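Local atomic coordinates of angiopoietin-related protein 3 (Homo sapiens, PDB entry 6EUA), a protein that acts as a hepatokine that raises plasma triglycerides by inhibiting lipoprotein lipase, and mediates endothelial cell adhesion through the fibrinogen-like domain described here. Residues A[47-52]-A[217-222]; A[112-117]-A[138-143]. All blocks are in the same frame, centred on the assembly; numbering follows the deposited sequence.

Interaction 1: residues A[47-52]-A[217-222]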
loop_
_atom_site.group_PDB
_atom_site.type_symbol
_atom_site.label_atom_id
_atom_site.label_comp_id
_atom_site.label_asym_id
_atom_site.label_seq_id
_atom_site.Cartn_x
_atom_site.Cartn_y
_atom_site.Cartn_z
ATOM N N SER A 47 -4.252 13.405 14.861
ATOM C CA SER A 47 -4.607 12.395 15.856
ATOM C C SER A 47 -4.627 11.000 15.240
ATOM O O SER A 47 -5.266 10.805 14.197
ATOM C CB SER A 47 -5.997 12.706 16.463
ATOM O OG SER A 47 -5.968 13.841 17.311
ATOM N N PRO A 48 -4.007 9.999 15.869
ATOM C CA PRO A 48 -3.980 8.655 15.289
ATOM C C PRO A 48 -5.214 7.827 15.620
ATOM O O PRO A 48 -5.779 7.911 16.712
ATOM C CB PRO A 48 -2.749 8.033 15.956
ATOM C CG PRO A 48 -2.779 8.642 17.330
ATOM C CD PRO A 48 -3.275 10.053 17.147
ATOM N N TRP A 49 -5.609 6.994 14.649
ATOM C CA TRP A 49 -6.688 6.019 14.781
ATOM C C TRP A 49 -6.191 4.662 14.300
ATOM O O TRP A 49 -5.323 4.589 13.424
ATOM C CB TRP A 49 -7.948 6.420 13.944
ATOM C CG TRP A 49 -8.568 7.754 14.313
ATOM C CD1 TRP A 49 -8.116 8.997 13.957
ATOM C CD2 TRP A 49 -9.735 7.973 15.127
ATOM N NE1 TRP A 49 -8.922 9.973 14.501
ATOM C CE2 TRP A 49 -9.931 9.375 15.212
ATOM C CE3 TRP A 49 -10.631 7.124 15.790
ATOM C CZ2 TRP A 49 -10.998 9.949 15.931
ATOM C CZ3 TRP A 49 -11.692 7.691 16.497
ATOM C CH2 TRP A 49 -11.859 9.097 16.568
ATOM N N THR A 50 -6.754 3.579 14.858
ATOM C CA THR A 50 -6.629 2.256 14.248
ATOM C C THR A 50 -7.805 2.060 13.293
ATOM O O THR A 50 -8.964 2.129 13.713
ATOM C CB THR A 50 -6.609 1.133 15.297
ATOM O OG1 THR A 50 -5.517 1.322 16.207
ATOM C CG2 THR A 50 -6.463 -0.242 14.616
ATOM N N LEU A 51 -7.522 1.835 12.013
ATOM C CA LEU A 51 -8.591 1.581 11.047
ATOM C C LEU A 51 -9.049 0.131 11.176
ATOM O O LEU A 51 -8.245 -0.785 10.996
ATOM C CB LEU A 51 -8.108 1.862 9.625
ATOM C CG LEU A 51 -9.057 1.712 8.432
ATOM C CD1 LEU A 51 -10.299 2.617 8.575
ATOM C CD2 LEU A 51 -8.323 2.050 7.151
ATOM N N ILE A 52 -10.328 -0.093 11.496
ATOM C CA ILE A 52 -10.818 -1.460 11.667
ATOM C C ILE A 52 -11.709 -1.926 10.518
ATOM O O ILE A 52 -11.937 -3.139 10.392
ATOM C CB ILE A 52 -11.542 -1.647 13.017
ATOM C CG1 ILE A 52 -12.799 -0.766 13.094
ATOM C CG2 ILE A 52 -10.572 -1.356 14.178
ATOM C CD1 ILE A 52 -13.804 -1.228 14.148
ATOM N N LEU A 217 -13.006 3.682 12.482
ATOM C CA LEU A 217 -11.730 3.983 13.121
ATOM C C LEU A 217 -11.890 4.075 14.634
ATOM O O LEU A 217 -12.851 4.673 15.118
ATOM C CB LEU A 217 -11.157 5.309 12.598
ATOM C CG LEU A 217 -10.842 5.306 11.098
ATOM C CD1 LEU A 217 -11.654 6.371 10.378
ATOM C CD2 LEU A 217 -9.346 5.477 10.868
ATOM N N ILE A 218 -10.917 3.544 15.385
ATOM C CA ILE A 218 -10.977 3.595 16.846
ATOM C C ILE A 218 -9.682 4.152 17.423
ATOM O O ILE A 218 -8.612 4.067 16.807
ATOM C CB ILE A 218 -11.276 2.214 17.476
ATOM C CG1 ILE A 218 -10.073 1.270 17.333
ATOM C CG2 ILE A 218 -12.536 1.608 16.864
ATOM C CD1 ILE A 218 -10.337 -0.126 17.919
ATOM N N HIS A 219 -9.787 4.724 18.624
ATOM C CA HIS A 219 -8.612 5.092 19.408
ATOM C C HIS A 219 -9.007 5.161 20.879
ATOM O O HIS A 219 -10.184 5.378 21.187
ATOM C CB HIS A 219 -7.997 6.418 18.918
ATOM C CG HIS A 219 -8.753 7.656 19.304
ATOM N ND1 HIS A 219 -8.862 8.100 20.605
ATOM C CD2 HIS A 219 -9.383 8.582 18.541
ATOM C CE1 HIS A 219 -9.553 9.228 20.629
ATOM N NE2 HIS A 219 -9.885 9.539 19.390
ATOM N N PRO A 220 -8.072 4.923 21.799
ATOM C CA PRO A 220 -8.413 4.977 23.225
ATOM C C PRO A 220 -8.883 6.352 23.660
ATOM O O PRO A 220 -8.515 7.377 23.081
ATOM C CB PRO A 220 -7.098 4.604 23.925
ATOM C CG PRO A 220 -6.039 4.836 22.915
ATOM C CD PRO A 220 -6.672 4.523 21.586
ATOM N N THR A 221 -9.708 6.357 24.713
ATOM C CA THR A 221 -10.144 7.614 25.314
ATOM C C THR A 221 -8.986 8.332 25.994
ATOM O O THR A 221 -8.832 9.552 25.852
ATOM C CB THR A 221 -11.270 7.355 26.307
ATOM O OG1 THR A 221 -12.487 7.147 25.586
ATOM C CG2 THR A 221 -11.440 8.536 27.233
ATOM N N ASP A 222 -8.165 7.598 26.731
ATOM C CA ASP A 222 -6.971 8.174 27.328
ATOM C C ASP A 222 -5.780 7.263 27.051
ATOM O O ASP A 222 -4.628 7.651 27.231
ATOM C CB ASP A 222 -7.165 8.384 28.833
ATOM C CG ASP A 222 -6.086 9.258 29.447
ATOM O OD1 ASP A 222 -5.553 10.147 28.746
ATOM O OD2 ASP A 222 -5.772 9.051 30.639
#
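Trp49 and His219 meet in a T-shaped stack between two paired antiparallel strands of the fibrinogen C-terminal domain, 47-55 and 213-220. The imidazole turns its CD2 edge onto one face of the indole, over the six-membered ring and toward its rim, with the two planes 65° apart and the ring centroids 4.1 Å from each other. CD2 of His219 comes to 3.2 Å from CH2 of Trp49. His219 holds its CG between backbone N and carbonyl carbon (chi1 75°), which swings the ring across to the tryptophan. ND1, on the side of the ring turned from the indole, donates to Pro220 O at 2.6 Å; this oxygen lies close to the imidazole plane and helps fix the rotation of the ring.

Leu217 supports the tryptophan at its base: CD2 of Leu217 lies 3.5 Å from Trp49 CB, and Leu217 CG is 3.7 Å from CD1 of Leu51. On the opposite face of the sheet, Ile218 packs at about a right angle to Ile52, its CD1 3.9 Å from CG2 of Ile52, while Ile90 of helix 84-91 touches both Ile218 and Thr50. Thr50 and Ile218 form a hydrogen-bonded antiparallel pair at the centre, followed by the non-hydrogen-bonded pair Leu51 and Leu217. The hydroxyl OG1 of Thr50 is buried here without a polar partner in the model. Ile218 N donates a hydrogen bond to Thr50 O at 2.9 Å, and Thr50 N donates to Ile218 O at 2.7 Å, approaching almost in line with that carbonyl.

Interaction 2: residues A[112-117]-A[138-143]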
loop_
_atom_site.group_PDB
_atom_site.type_symbol
_atom_site.label_atom_id
_atom_site.label_comp_id
_atom_site.label_asym_id
_atom_site.label_seq_id
_atom_site.Cartn_x
_atom_site.Cartn_y
_atom_site.Cartn_z
ATOM N N ILE A 112 -19.048 10.713 12.129
ATOM C CA ILE A 112 -19.694 10.714 13.434
ATOM C C ILE A 112 -18.816 9.933 14.396
ATOM O O ILE A 112 -18.199 8.928 14.029
ATOM C CB ILE A 112 -21.137 10.159 13.352
ATOM C CG1 ILE A 112 -21.779 10.087 14.740
ATOM C CG2 ILE A 112 -21.189 8.840 12.610
ATOM C CD1 ILE A 112 -23.286 9.782 14.694
ATOM N N GLU A 113 -18.726 10.431 15.624
ATOM C CA GLU A 113 -17.927 9.797 16.658
ATOM C C GLU A 113 -18.831 9.339 17.790
ATOM O O GLU A 113 -19.839 9.984 18.101
ATOM C CB GLU A 113 -16.838 10.740 17.171
ATOM C CG GLU A 113 -15.810 11.076 16.111
ATOM C CD GLU A 113 -14.538 11.682 16.676
ATOM O OE1 GLU A 113 -14.404 11.737 17.918
ATOM O OE2 GLU A 113 -13.680 12.114 15.873
ATOM N N TYR A 114 -18.471 8.200 18.379
ATOM C CA TYR A 114 -19.161 7.618 19.515
ATOM C C TYR A 114 -18.147 7.205 20.562
ATOM O O TYR A 114 -17.004 6.858 20.242
ATOM C CB TYR A 114 -19.955 6.356 19.170
ATOM C CG TYR A 114 -20.816 6.385 17.938
ATOM C CD1 TYR A 114 -20.256 6.333 16.660
ATOM C CD2 TYR A 114 -22.205 6.432 18.052
ATOM C CE1 TYR A 114 -21.060 6.343 15.533
ATOM C CE2 TYR A 114 -23.012 6.448 16.938
ATOM C CZ TYR A 114 -22.442 6.403 15.679
ATOM O OH TYR A 114 -23.272 6.400 14.575
ATOM N N SER A 115 -18.603 7.200 21.811
ATOM C CA SER A 115 -17.910 6.547 22.910
ATOM C C SER A 115 -18.500 5.152 23.073
ATOM O O SER A 115 -19.729 5.003 23.144
ATOM C CB SER A 115 -18.062 7.366 24.196
ATOM O OG SER A 115 -17.731 6.608 25.347
ATOM N N PHE A 116 -17.637 4.128 23.114
ATOM C CA PHE A 116 -18.146 2.762 23.130
ATOM C C PHE A 116 -17.367 1.870 24.082
ATOM O O PHE A 116 -16.260 2.188 24.532
ATOM C CB PHE A 116 -18.180 2.119 21.727
ATOM C CG PHE A 116 -16.842 1.683 21.205
ATOM C CD1 PHE A 116 -16.028 2.572 20.514
ATOM C CD2 PHE A 116 -16.410 0.374 21.366
ATOM C CE1 PHE A 116 -14.794 2.162 20.018
ATOM C CE2 PHE A 116 -15.177 -0.038 20.877
ATOM C CZ PHE A 116 -14.368 0.843 20.207
ATOM N N TYR A 117 -18.029 0.755 24.405
ATOM C CA TYR A 117 -17.498 -0.383 25.137
ATOM C C TYR A 117 -17.802 -1.632 24.327
ATOM O O TYR A 117 -18.799 -1.685 23.605
ATOM C CB TYR A 117 -18.121 -0.501 26.537
ATOM C CG TYR A 117 -17.687 0.596 27.469
ATOM C CD1 TYR A 117 -18.393 1.792 27.551
ATOM C CD2 TYR A 117 -16.550 0.452 28.243
ATOM C CE1 TYR A 117 -17.984 2.803 28.410
ATOM C CE2 TYR A 117 -16.140 1.446 29.093
ATOM C CZ TYR A 117 -16.854 2.619 29.179
ATOM O OH TYR A 117 -16.420 3.603 30.040
ATOM N N ASN A 138 -27.038 10.295 13.662
ATOM C CA ASN A 138 -26.785 8.910 14.013
ATOM C C ASN A 138 -27.861 7.997 13.438
ATOM O O ASN A 138 -29.043 8.347 13.418
ATOM C CB ASN A 138 -26.731 8.759 15.532
ATOM C CG ASN A 138 -26.451 7.335 15.965
ATOM O OD1 ASN A 138 -25.657 6.629 15.351
ATOM N ND2 ASN A 138 -27.120 6.903 17.017
ATOM N N ALA A 139 -27.441 6.814 12.974
ATOM C CA ALA A 139 -28.348 5.781 12.494
ATOM C C ALA A 139 -28.339 4.518 13.342
ATOM O O ALA A 139 -29.149 3.623 13.090
ATOM C CB ALA A 139 -28.008 5.395 11.044
ATOM N N ILE A 140 -27.446 4.413 14.321
ATOM C CA ILE A 140 -27.298 3.214 15.142
ATOM C C ILE A 140 -27.946 3.493 16.493
ATOM O O ILE A 140 -27.753 4.583 17.052
ATOM C CB ILE A 140 -25.814 2.827 15.277
ATOM C CG1 ILE A 140 -25.167 2.724 13.892
ATOM C CG2 ILE A 140 -25.642 1.519 16.041
ATOM C CD1 ILE A 140 -23.650 2.809 13.896
ATOM N N PRO A 141 -28.737 2.570 17.037
ATOM C CA PRO A 141 -29.351 2.800 18.356
ATOM C C PRO A 141 -28.300 3.040 19.432
ATOM O O PRO A 141 -27.323 2.297 19.542
ATOM C CB PRO A 141 -30.131 1.508 18.611
ATOM C CG PRO A 141 -30.386 0.936 17.247
ATOM C CD PRO A 141 -29.175 1.302 16.429
ATOM N N GLU A 142 -28.507 4.086 20.228
ATOM C CA GLU A 142 -27.589 4.430 21.305
ATOM C C GLU A 142 -28.060 3.850 22.638
ATOM O O GLU A 142 -29.249 3.612 22.856
ATOM C CB GLU A 142 -27.450 5.945 21.442
ATOM C CG GLU A 142 -26.924 6.664 20.224
ATOM C CD GLU A 142 -26.777 8.163 20.464
ATOM O OE1 GLU A 142 -26.165 8.539 21.493
ATOM O OE2 GLU A 142 -27.291 8.958 19.639
ATOM N N ASN A 143 -27.095 3.644 23.543
ATOM C CA ASN A 143 -27.356 3.204 24.918
ATOM C C ASN A 143 -28.052 1.847 24.971
ATOM O O ASN A 143 -28.820 1.558 25.893
ATOM C CB ASN A 143 -28.158 4.255 25.684
ATOM C CG ASN A 143 -27.307 5.424 26.091
ATOM O OD1 ASN A 143 -26.310 5.259 26.797
ATOM N ND2 ASN A 143 -27.672 6.613 25.627
#
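OD1 of Asn138 is gripped by two donors, the hydroxyl OH of Tyr114 at 2.5 Å and the backbone N of Ile140 at 3.0 Å, which reach it from opposite faces of the amide plane. The second bond makes residues 138-140 an Asx turn, and the first ties that turn to the strand. The phenol meets OD1 at its edge, near the ring plane, and the ring and amide planes stand 70° apart. With CG anti to the backbone N (chi1 -179°), the asparagine extends its amide to the end of the tyrosine. Its other half, ND2, faces the carbonyl of Ile140 and makes a weak, long bond to OE2 of Glu142.

Apolar atoms flank this polar centre. CD1 of Ile112 lies against the root of the asparagine, 3.7 Å from Asn138 CB, and CD1 of Ile140 sits 3.7 Å from Tyr114 OH, an apolar neighbour of the hydroxyl. The loop 138-143 is thereby laid over strand 109-118: Tyr114 also touches Ile100 of strand 96-104, Glu142 OE1 accepts from Ala131 N of strand 127-134, and Trp201 of strand 199-202 packs against Tyr114, Ala139 and Ile140.

Both contacts reach the same antiparallel sheet of the fibrinogen C-terminal domain, with centres about 15 Å apart. Strand 96-104 joins them, since it pairs with strand 213-220 of interaction 1 and with strand 109-118 of interaction 2. Along the chain, interaction 2 is nested inside the long excursion that interaction 1 closes. The contacts also touch directly: Trp49 CZ2 lies 3.4 Å from Glu113 OE2, and Ile218 CG2 is 3.9 Å from Phe116 CZ. Asn95 bonds to one segment of each interaction, taking Thr221 OG1 on its backbone O and Ser115 OG on its side-chain OD1.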